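Local coordinates for protein bacilliredoxin BrxA (Bacillus subtilis, PDB 3FHK) that removes bacillithiol from S-bacillithiolated proteins as a dithiol bacilliredoxin and has protein disulfide isomerase activity, using a CXC active-site motif on a thioredoxin-like fold, at residues V17-E22 against N53-C58; E38-K43 against N80-F85; V84-G87 against A92-K95. The protein carries 2 engineered substitutions. One frame throughout, in Å; residues are numbered along the deposited sequence. Where two conformers were deposited one is given.

Interaction 1: V17-E22 against N53-C58; sequences VPMRRE and NSVCGC
The amide of Asn-53 reaches helix 2-24 at the carbonyl of Met-19, with ND2 donating to Met-19 O over 3.1 Å. The acceptor lies almost exactly in the plane of the Asn-53 amide, but the N-H comes from above the carbonyl plane, 48° out of it, and the N-H...O angle of 146° makes the bond somewhat bent. The other end of the amide is also held: Asn-53 OD1 takes a hydrogen bond from Arg-64 and a weak one from Ser-54 N.

Beside this bond the packing is close and buried. Extended beyond CG, the Met-19 chain lays SD 3.9 Å from Val-55 CG1 and CE 4.1 Å from the same methyl, and Arg-21 of the second subunit packs on both side chains. The CXC end is more open: Cys-56 points away from helix 2-24, and both Cys-56 and Cys-58 are partly exposed and do not touch segment 17-22. Cys-56 N, at the N-cap of helix 57-73, is tied to Ser-54 OG in an ST turn. The contact thus lies where strand 47-53 runs out toward helix 57-73, with helix 2-24 alongside and Phe-85 of strand 80-85 touching Met-19, Asn-53 and Val-55.

Interaction 2: E38-K43 against N80-F85; sequences ENFMEK and NTVTVF
Asn-80, at the start of the strand, meets the ring of Phe-40 through its CB alone, which lies at the ring edge, near the ring plane, 4.0 Å from CZ. Its amide is turned 87° from the ring and is engaged elsewhere: ND2 donates to Thr-48 OG1 and to Glu-45 O, so the polar end is held beside strand 47-53 and the methylene is left to face the phenylalanine. Thr-81 comes next and points to the reverse side of the sheet, as the alternation of a strand requires.

Val-82 returns to the helix side and carries most of the packing. Its CG1 sits over one face of the Phe-40 ring, 3.9 Å from the centroid and 18° off the normal, which meets the geometry of a CH-pi contact; the nearest ring atom is CZ, at 3.8 Å from CG1. The other methyl, CG2, lies farther off, 4.2 Å from CE2. Phe-40 gets there with CG anti to its backbone N (chi1 172°), which sends the ring toward the sheet, where Val-82 meets it from the opposite direction. Backbone separation agrees with this: the nearest CA atoms, of Phe-40 and Val-82, are 9.1 Å apart, a gap spanned by side chains.

Beyond Val-82 the strand moves off, and Val-84 turns to Thr-93 and Met-96 of helix 90-97 instead. Helix 34-43 and helix 90-97 thus share this face of the central sheet, while Phe-85 points to helix 2-24 on the other, the helix-sheet-helix layering of a thioredoxin-like fold.

Interaction 3: V84-G87 against A92-K95; sequences VFAG and ATAK
Short-range strand-to-helix packing, buried and almost wholly apolar, joins the end of strand 80-85 to the helix 90-97 that follows it. Val-84 and Thr-93 form its middle, with their CA atoms only 5.4 Å apart, so the chain turns back closely on itself. Val-84 CG2 lies 4.0 Å from Thr-93 CB, and Val-84 CB is equally near the methyl CG2 of the threonine. The other branch of the valine, CG1, is anti to the carbonyl carbon (chi1 -76°) and is thereby carried to the neighbouring residue of the helix, where it meets the Ala-92 methyl CB at 4.2 Å.

Thr-93 then reaches along the departing chain. Its CG2 comes to 3.4 Å from Phe-85 O and to the same distance from Ala-86 CA, so the methyl, besides touching Val-84 CB, packs on the backbone. The hydroxyl stands beside the alanine, with OG1 4.2 Å from Ala-86 CB.

A short turn, residues 86-89, leads from strand 80-85 into helix 90-97, a compact strand-turn-helix unit in which the helix lies over one face of the mixed sheet of this thioredoxin-superfamily protein. Helix 34-43 closes the same side, Val-37 touching both Val-84 and Ala-92, and Leu-31 also packs on the valine. Replacing Val-84 by an alanine would probably leave Thr-93 CB and the Ala-92 methyl without the two branches that now fill the space before them, opening a gap between strand and helix.

The side chain of Phe-85 points away from helix 90-97. At the outer end Ala-86 is only partly buried, its side chain about 4 Å from a bound sulfate that probably came from the crystallisation liquor.

How the interactions relate
Strand 80-85 connects the three contacts. Interactions 2 and 3, with centres 11 Å apart, share Val-84 and Phe-85, and their helices also meet directly, Glu-38 CG lying 4.0 Å from Lys-95 CD. Interaction 1 joins them through neighbouring strands: Asn-53 N lies 2.7 Å from Val-84 O and Asn-53 O 3.0 Å from Ala-86 N, both probable hydrogen bonds. Only interaction 1 contains the nucleophiles Cys-56 and Cys-58. Phe-85 comes within about 8 Å of Cys-56, measured between side chains, whereas the packing residues of interaction 2, Phe-40, Asn-80 and Val-82, lie away from the active site, the centres of interactions 1 and 2 being 18 Å apart.

Interaction 1: V17-E22 against N53-C58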
ATOM      1  N   VAL A  17      16.004   0.309  10.074  1.00 42.92           N
ATOM      2  CA  VAL A  17      16.708   0.145  11.347  1.00 37.82           C
ATOM      3  C   VAL A  17      17.899  -0.812  11.274  1.00 40.85           C
ATOM      4  O   VAL A  17      19.010  -0.431  11.616  1.00 45.28           O
ATOM      5  CB  VAL A  17      15.757  -0.317  12.467  1.00 47.55           C
ATOM      6  CG1 VAL A  17      16.553  -0.818  13.665  1.00 51.41           C
ATOM      7  CG2 VAL A  17      14.819   0.807  12.869  1.00 46.88           C
ATOM      8  N   PRO A  18      17.676  -2.058  10.824  1.00 47.75           N
ATOM      9  CA  PRO A  18      18.830  -2.957  10.729  1.00 48.29           C
ATOM     10  C   PRO A  18      19.889  -2.415   9.774  1.00 46.42           C
ATOM     11  O   PRO A  18      21.058  -2.775   9.904  1.00 38.89           O
ATOM     12  CB  PRO A  18      18.218  -4.252  10.166  1.00 39.15           C
ATOM     13  CG  PRO A  18      16.942  -3.814   9.526  1.00 39.68           C
ATOM     14  CD  PRO A  18      16.434  -2.749  10.442  1.00 45.29           C
ATOM     15  N   MET A  19      19.488  -1.566   8.829  1.00 44.67           N
ATOM     16  CA  MET A  19      20.450  -0.958   7.914  1.00 42.65           C
ATOM     17  C   MET A  19      21.313   0.067   8.645  1.00 43.78           C
ATOM     18  O   MET A  19      22.454   0.308   8.255  1.00 42.86           O
ATOM     19  CB  MET A  19      19.758  -0.339   6.692  1.00 44.85           C
ATOM     20  CG  MET A  19      19.015  -1.363   5.834  1.00 48.69           C
ATOM     21  SD  MET A  19      18.213  -0.695   4.343  1.00 31.42           S
ATOM     22  CE  MET A  19      16.924  -1.923   4.123  1.00 37.82           C
ATOM     23  N   ARG A  20      20.771   0.656   9.710  1.00 43.45           N
ATOM     24  CA  ARG A  20      21.547   1.549  10.574  1.00 44.51           C
ATOM     25  C   ARG A  20      22.400   0.759  11.556  1.00 52.13           C
ATOM     26  O   ARG A  20      23.614   0.951  11.639  1.00 55.20           O
ATOM     27  CB  ARG A  20      20.629   2.480  11.364  1.00 39.66           C
ATOM     28  CG  ARG A  20      19.808   3.405  10.494  1.00 38.90           C
ATOM     29  CD  ARG A  20      18.768   4.152  11.306  1.00 37.58           C
ATOM     30  NE  ARG A  20      17.957   5.025  10.464  1.00 42.80           N
ATOM     31  CZ  ARG A  20      18.181   6.328  10.297  1.00 39.41           C
ATOM     32  NH1 ARG A  20      19.194   6.915  10.910  1.00 41.05           N
ATOM     33  NH2 ARG A  20      17.388   7.047   9.516  1.00 41.74           N
ATOM     34  N   ARG A  21      21.755  -0.124  12.306  1.00 49.92           N
ATOM     35  CA  ARG A  21      22.445  -0.903  13.323  1.00 48.15           C
ATOM     36  C   ARG A  21      23.652  -1.646  12.758  1.00 39.53           C
ATOM     37  O   ARG A  21      24.651  -1.834  13.452  1.00 34.52           O
ATOM     38  CB  ARG A  21      21.488  -1.876  14.002  1.00 45.91           C
ATOM     39  CG  ARG A  21      20.620  -1.246  15.067  1.00 53.72           C
ATOM     40  CD  ARG A  21      19.766  -2.323  15.717  1.00 69.13           C
ATOM     41  NE  ARG A  21      18.860  -1.786  16.726  1.00 80.22           N
ATOM     42  CZ  ARG A  21      17.654  -2.289  16.983  1.00 82.56           C
ATOM     43  NH1 ARG A  21      17.204  -3.329  16.290  1.00 73.81           N
ATOM     44  NH2 ARG A  21      16.889  -1.741  17.920  1.00 86.89           N
ATOM     45  N   GLU A  22      23.567  -2.050  11.496  1.00 31.13           N
ATOM     46  CA  GLU A  22      24.706  -2.691  10.855  1.00 31.03           C
ATOM     47  C   GLU A  22      25.987  -1.867  11.038  1.00 39.70           C
ATOM     48  O   GLU A  22      27.044  -2.426  11.327  1.00 42.01           O
ATOM     49  CB  GLU A  22      24.435  -2.969   9.376  1.00 40.64           C
ATOM     50  CG  GLU A  22      25.633  -3.557   8.643  1.00 56.86           C
ATOM     51  CD  GLU A  22      25.249  -4.279   7.361  1.00 70.36           C
ATOM     52  OE1 GLU A  22      24.043  -4.293   7.032  1.00 76.15           O
ATOM     53  OE2 GLU A  22      26.151  -4.833   6.690  1.00 69.64           O
ATOM     54  N   ASN A  53      25.631   6.233   4.058  1.00 30.93           N
ATOM     55  CA  ASN A  53      24.861   5.008   3.985  1.00 32.43           C
ATOM     56  C   ASN A  53      23.714   5.162   2.991  1.00 33.49           C
ATOM     57  O   ASN A  53      23.439   6.271   2.531  1.00 31.28           O
ATOM     58  CB  ASN A  53      24.350   4.644   5.382  1.00 33.71           C
ATOM     59  CG  ASN A  53      24.042   3.164   5.528  1.00 35.97           C
ATOM     60  OD1 ASN A  53      24.234   2.379   4.597  1.00 31.29           O
ATOM     61  ND2 ASN A  53      23.549   2.779   6.699  1.00 34.97           N
ATOM     62  N   SER A  54      23.064   4.049   2.654  1.00 37.83           N
ATOM     63  CA  SER A  54      22.013   4.034   1.636  1.00 37.96           C
ATOM     64  C   SER A  54      21.224   2.725   1.710  1.00 42.07           C
ATOM     65  O   SER A  54      21.720   1.730   2.223  1.00 37.05           O
ATOM     66  CB  SER A  54      22.630   4.193   0.239  1.00 33.26           C
ATOM     67  OG  SER A  54      21.732   3.775  -0.784  1.00 43.56           O
ATOM     68  N   VAL A  55      20.004   2.725   1.180  1.00 39.95           N
ATOM     69  CA  VAL A  55      19.146   1.536   1.197  1.00 38.62           C
ATOM     70  C   VAL A  55      19.468   0.519   0.091  1.00 36.48           C
ATOM     71  O   VAL A  55      19.081  -0.648   0.163  1.00 43.34           O
ATOM     72  CB  VAL A  55      17.659   1.942   1.082  1.00 47.71           C
ATOM     73  CG1 VAL A  55      16.767   0.721   1.046  1.00 56.86           C
ATOM     74  CG2 VAL A  55      17.269   2.827   2.243  1.00 51.71           C
ATOM     75  N   CYS A  56      20.164   0.964  -0.947  0.50 35.79           N
ATOM     76  CA  CYS A  56      20.339   0.129  -2.128  0.50 38.68           C
ATOM     77  C   CYS A  56      21.195  -1.112  -1.859  0.50 37.12           C
ATOM     78  O   CYS A  56      21.930  -1.187  -0.880  0.50 36.51           O
ATOM     79  CB  CYS A  56      20.948   0.955  -3.253  0.50 36.69           C
ATOM     80  SG  CYS A  56      22.512   1.646  -2.761  0.50 25.87           S
ATOM     81  N   GLY A  57      21.090  -2.083  -2.754  1.00 42.90           N
ATOM     82  CA  GLY A  57      21.765  -3.353  -2.610  1.00 42.05           C
ATOM     83  C   GLY A  57      23.259  -3.230  -2.408  1.00 43.50           C
ATOM     84  O   GLY A  57      23.849  -3.978  -1.637  1.00 51.81           O
ATOM     85  N   CYS A  58      23.891  -2.289  -3.090  1.00 45.52           N
ATOM     86  CA  CYS A  58      25.346  -2.259  -3.052  1.00 49.77           C
ATOM     87  C   CYS A  58      25.902  -1.595  -1.781  1.00 38.58           C
ATOM     88  O   CYS A  58      27.071  -1.778  -1.444  1.00 39.40           O
ATOM     89  CB  CYS A  58      25.920  -1.639  -4.320  1.00 46.82           C
ATOM     90  SG  CYS A  58      26.129   0.105  -4.198  1.00 52.70           S
TER

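Interaction 2: E38-K43 against N80-F85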
ATOM      1  N   GLU A  38      27.356  19.259  12.016  1.00 51.69           N
ATOM      2  CA  GLU A  38      28.178  20.429  12.316  1.00 54.67           C
ATOM      3  C   GLU A  38      28.961  20.216  13.597  1.00 49.42           C
ATOM      4  O   GLU A  38      30.174  20.425  13.638  1.00 49.09           O
ATOM      5  CB  GLU A  38      27.316  21.682  12.450  1.00 61.49           C
ATOM      6  CG  GLU A  38      27.155  22.469  11.169  1.00 70.11           C
ATOM      7  CD  GLU A  38      26.126  23.573  11.301  1.00 83.61           C
ATOM      8  OE1 GLU A  38      24.983  23.272  11.716  1.00 83.27           O
ATOM      9  OE2 GLU A  38      26.459  24.739  10.990  1.00 89.80           O
ATOM     10  N   ASN A  39      28.253  19.795  14.640  1.00 50.30           N
ATOM     11  CA  ASN A  39      28.872  19.520  15.929  1.00 56.03           C
ATOM     12  C   ASN A  39      30.082  18.619  15.809  1.00 53.48           C
ATOM     13  O   ASN A  39      31.169  18.964  16.260  1.00 53.30           O
ATOM     14  CB  ASN A  39      27.864  18.897  16.890  1.00 69.49           C
ATOM     15  CG  ASN A  39      27.352  19.885  17.907  1.00 86.88           C
ATOM     16  OD1 ASN A  39      28.112  20.379  18.744  1.00 90.02           O
ATOM     17  ND2 ASN A  39      26.055  20.178  17.854  1.00 95.12           N
ATOM     18  N   PHE A  40      29.893  17.455  15.199  1.00 49.97           N
ATOM     19  CA  PHE A  40      31.002  16.537  15.049  1.00 41.70           C
ATOM     20  C   PHE A  40      32.119  17.150  14.207  1.00 43.94           C
ATOM     21  O   PHE A  40      33.257  17.227  14.649  1.00 51.83           O
ATOM     22  CB  PHE A  40      30.569  15.204  14.437  1.00 41.22           C
ATOM     23  CG  PHE A  40      31.730  14.323  14.103  1.00 44.18           C
ATOM     24  CD1 PHE A  40      32.375  13.597  15.104  1.00 38.89           C
ATOM     25  CD2 PHE A  40      32.228  14.266  12.804  1.00 39.33           C
ATOM     26  CE1 PHE A  40      33.475  12.812  14.812  1.00 36.38           C
ATOM     27  CE2 PHE A  40      33.321  13.477  12.500  1.00 37.11           C
ATOM     28  CZ  PHE A  40      33.952  12.751  13.505  1.00 34.00           C
ATOM     29  N   MET A  41      31.789  17.575  12.992  1.00 39.75           N
ATOM     30  CA  MET A  41      32.797  18.054  12.050  1.00 45.97           C
ATOM     31  C   MET A  41      33.592  19.260  12.563  1.00 47.30           C
ATOM     32  O   MET A  41      34.788  19.349  12.323  1.00 50.38           O
ATOM     33  CB  MET A  41      32.185  18.329  10.667  1.00 48.80           C
ATOM     34  CG  MET A  41      31.664  17.070   9.962  1.00 50.11           C
ATOM     35  SD  MET A  41      32.963  15.930   9.424  1.00 27.77           S
ATOM     36  CE  MET A  41      33.453  16.681   7.878  1.00 35.33           C
ATOM     37  N   GLU A  42      32.948  20.170  13.287  1.00 49.91           N
ATOM     38  CA  GLU A  42      33.678  21.327  13.822  1.00 56.86           C
ATOM     39  C   GLU A  42      34.580  20.997  15.020  1.00 57.71           C
ATOM     40  O   GLU A  42      35.359  21.835  15.456  1.00 62.99           O
ATOM     41  CB  GLU A  42      32.736  22.485  14.178  1.00 56.33           C
ATOM     42  CG  GLU A  42      31.906  23.020  13.013  1.00 64.76           C
ATOM     43  CD  GLU A  42      32.738  23.421  11.799  1.00 66.71           C
ATOM     44  OE1 GLU A  42      33.867  23.930  11.961  1.00 70.67           O
ATOM     45  OE2 GLU A  42      32.248  23.237  10.668  1.00 66.47           O
ATOM     46  N   LYS A  43      34.480  19.782  15.545  1.00 60.20           N
ATOM     47  CA  LYS A  43      35.297  19.382  16.688  1.00 61.47           C
ATOM     48  C   LYS A  43      36.220  18.213  16.354  1.00 60.12           C
ATOM     49  O   LYS A  43      37.163  17.923  17.089  1.00 60.25           O
ATOM     50  CB  LYS A  43      34.413  18.988  17.872  1.00 65.06           C
ATOM     51  CG  LYS A  43      33.427  20.048  18.337  1.00 69.05           C
ATOM     52  CD  LYS A  43      32.563  19.496  19.472  1.00 72.36           C
ATOM     53  CE  LYS A  43      31.395  20.418  19.803  1.00 75.09           C
ATOM     54  N   ASN A  80      38.116   8.067  14.396  1.00 45.33           N
ATOM     55  CA  ASN A  80      36.658   8.177  14.480  1.00 38.71           C
ATOM     56  C   ASN A  80      35.960   7.501  13.307  1.00 44.34           C
ATOM     57  O   ASN A  80      36.521   7.379  12.211  1.00 44.63           O
ATOM     58  CB  ASN A  80      36.218   9.642  14.536  1.00 35.13           C
ATOM     59  CG  ASN A  80      37.097  10.479  15.443  1.00 47.16           C
ATOM     60  OD1 ASN A  80      37.175  10.228  16.640  1.00 49.75           O
ATOM     61  ND2 ASN A  80      37.762  11.485  14.873  1.00 52.58           N
ATOM     62  N   THR A  81      34.724   7.082  13.549  1.00 35.05           N
ATOM     63  CA  THR A  81      33.879   6.478  12.530  1.00 31.53           C
ATOM     64  C   THR A  81      32.472   7.015  12.707  1.00 34.35           C
ATOM     65  O   THR A  81      31.918   7.008  13.809  1.00 30.65           O
ATOM     66  CB  THR A  81      33.802   4.957  12.699  1.00 37.27           C
ATOM     67  OG1 THR A  81      33.462   4.666  14.052  1.00 39.28           O
ATOM     68  CG2 THR A  81      35.133   4.299  12.361  1.00 40.39           C
ATOM     69  N   VAL A  82      31.887   7.498  11.625  1.00 31.19           N
ATOM     70  CA  VAL A  82      30.565   8.094  11.721  1.00 34.67           C
ATOM     71  C   VAL A  82      29.833   7.869  10.414  1.00 37.99           C
ATOM     72  O   VAL A  82      30.428   7.530   9.390  1.00 35.73           O
ATOM     73  CB  VAL A  82      30.629   9.606  12.028  1.00 26.80           C
ATOM     74  CG1 VAL A  82      31.547   9.874  13.210  1.00 27.06           C
ATOM     75  CG2 VAL A  82      31.085  10.377  10.812  1.00 28.81           C
ATOM     76  N   THR A  83      28.528   8.032  10.450  1.00 33.60           N
ATOM     77  CA  THR A  83      27.766   7.791   9.253  1.00 36.37           C
ATOM     78  C   THR A  83      26.586   8.730   9.163  1.00 36.91           C
ATOM     79  O   THR A  83      26.049   9.187  10.175  1.00 29.26           O
ATOM     80  CB  THR A  83      27.297   6.311   9.162  1.00 32.62           C
ATOM     81  OG1 THR A  83      26.441   6.158   8.029  1.00 32.62           O
ATOM     82  CG2 THR A  83      26.561   5.885  10.432  1.00 28.68           C
ATOM     83  N   VAL A  84      26.225   9.037   7.928  1.00 33.43           N
ATOM     84  CA  VAL A  84      24.994   9.729   7.632  1.00 36.38           C
ATOM     85  C   VAL A  84      24.258   8.838   6.652  1.00 34.36           C
ATOM     86  O   VAL A  84      24.884   8.160   5.835  1.00 35.31           O
ATOM     87  CB  VAL A  84      25.257  11.105   7.003  1.00 34.92           C
ATOM     88  CG1 VAL A  84      25.716  12.104   8.070  1.00 32.80           C
ATOM     89  CG2 VAL A  84      26.295  10.978   5.895  1.00 26.97           C
ATOM     90  N   PHE A  85      22.933   8.832   6.743  1.00 30.63           N
ATOM     91  CA  PHE A  85      22.118   7.938   5.944  1.00 30.93           C
ATOM     92  C   PHE A  85      21.418   8.680   4.820  1.00 33.28           C
ATOM     93  O   PHE A  85      20.374   9.296   5.026  1.00 40.46           O
ATOM     94  CB  PHE A  85      21.079   7.231   6.815  1.00 29.13           C
ATOM     95  CG  PHE A  85      20.668   5.891   6.281  1.00 34.11           C
ATOM     96  CD1 PHE A  85      20.147   5.775   5.010  1.00 29.13           C
ATOM     97  CD2 PHE A  85      20.819   4.743   7.041  1.00 37.05           C
ATOM     98  CE1 PHE A  85      19.770   4.546   4.503  1.00 31.02           C
ATOM     99  CE2 PHE A  85      20.450   3.513   6.533  1.00 39.45           C
ATOM    100  CZ  PHE A  85      19.926   3.418   5.258  1.00 32.88           C
TER

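Interaction 3: V84-G87 against A92-K95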
ATOM      1  N   VAL A  84      26.225   9.037   7.928  1.00 33.43           N
ATOM      2  CA  VAL A  84      24.994   9.729   7.632  1.00 36.38           C
ATOM      3  C   VAL A  84      24.258   8.838   6.652  1.00 34.36           C
ATOM      4  O   VAL A  84      24.884   8.160   5.835  1.00 35.31           O
ATOM      5  CB  VAL A  84      25.257  11.105   7.003  1.00 34.92           C
ATOM      6  CG1 VAL A  84      25.716  12.104   8.070  1.00 32.80           C
ATOM      7  CG2 VAL A  84      26.295  10.978   5.895  1.00 26.97           C
ATOM      8  N   PHE A  85      22.933   8.832   6.743  1.00 30.63           N
ATOM      9  CA  PHE A  85      22.118   7.938   5.944  1.00 30.93           C
ATOM     10  C   PHE A  85      21.418   8.680   4.820  1.00 33.28           C
ATOM     11  O   PHE A  85      20.374   9.296   5.026  1.00 40.46           O
ATOM     12  CB  PHE A  85      21.079   7.231   6.815  1.00 29.13           C
ATOM     13  CG  PHE A  85      20.668   5.891   6.281  1.00 34.11           C
ATOM     14  CD1 PHE A  85      20.147   5.775   5.010  1.00 29.13           C
ATOM     15  CD2 PHE A  85      20.819   4.743   7.041  1.00 37.05           C
ATOM     16  CE1 PHE A  85      19.770   4.546   4.503  1.00 31.02           C
ATOM     17  CE2 PHE A  85      20.450   3.513   6.533  1.00 39.45           C
ATOM     18  CZ  PHE A  85      19.926   3.418   5.258  1.00 32.88           C
ATOM     19  N   ALA A  86      21.980   8.608   3.622  1.00 34.87           N
ATOM     20  CA  ALA A  86      21.402   9.331   2.490  1.00 36.76           C
ATOM     21  C   ALA A  86      19.972   8.871   2.207  1.00 36.83           C
ATOM     22  O   ALA A  86      19.660   7.685   2.287  1.00 36.95           O
ATOM     23  CB  ALA A  86      22.271   9.160   1.257  1.00 31.69           C
ATOM     24  N   GLY A  87      19.096   9.811   1.877  1.00 36.89           N
ATOM     25  CA  GLY A  87      17.741   9.453   1.498  1.00 34.53           C
ATOM     26  C   GLY A  87      16.823   9.272   2.687  1.00 46.26           C
ATOM     27  O   GLY A  87      15.606   9.397   2.557  1.00 54.80           O
ATOM     28  N   ALA A  92      21.000  15.848   7.357  1.00 40.68           N
ATOM     29  CA  ALA A  92      22.278  15.373   7.849  1.00 39.86           C
ATOM     30  C   ALA A  92      23.242  15.130   6.686  1.00 38.30           C
ATOM     31  O   ALA A  92      24.340  15.678   6.676  1.00 43.27           O
ATOM     32  CB  ALA A  92      22.097  14.103   8.669  1.00 38.28           C
ATOM     33  N   THR A  93      22.840  14.335   5.692  1.00 34.64           N
ATOM     34  CA  THR A  93      23.786  14.036   4.609  1.00 43.71           C
ATOM     35  C   THR A  93      24.113  15.247   3.720  1.00 35.83           C
ATOM     36  O   THR A  93      25.257  15.385   3.281  1.00 38.13           O
ATOM     37  CB  THR A  93      23.441  12.742   3.780  1.00 35.44           C
ATOM     38  OG1 THR A  93      23.131  13.063   2.418  1.00 42.34           O
ATOM     39  CG2 THR A  93      22.319  11.965   4.417  1.00 26.95           C
ATOM     40  N   ALA A  94      23.130  16.117   3.474  1.00 29.07           N
ATOM     41  CA  ALA A  94      23.368  17.364   2.730  1.00 35.83           C
ATOM     42  C   ALA A  94      24.409  18.243   3.427  1.00 33.99           C
ATOM     43  O   ALA A  94      25.262  18.845   2.784  1.00 42.87           O
ATOM     44  CB  ALA A  94      22.059  18.149   2.524  1.00 23.94           C
ATOM     45  N   LYS A  95      24.325  18.296   4.751  1.00 32.96           N
ATOM     46  CA  LYS A  95      25.299  18.997   5.580  1.00 32.04           C
ATOM     47  C   LYS A  95      26.695  18.339   5.562  1.00 33.35           C
ATOM     48  O   LYS A  95      27.703  19.024   5.448  1.00 35.71           O
ATOM     49  CB  LYS A  95      24.765  19.112   7.014  1.00 37.17           C
ATOM     50  CG  LYS A  95      25.729  19.725   8.013  1.00 46.72           C
ATOM     51  CD  LYS A  95      26.231  21.069   7.532  1.00 56.11           C
ATOM     52  CE  LYS A  95      25.077  21.995   7.211  1.00 62.01           C
ATOM     53  NZ  LYS A  95      25.541  23.403   7.068  1.00 66.47           N
TER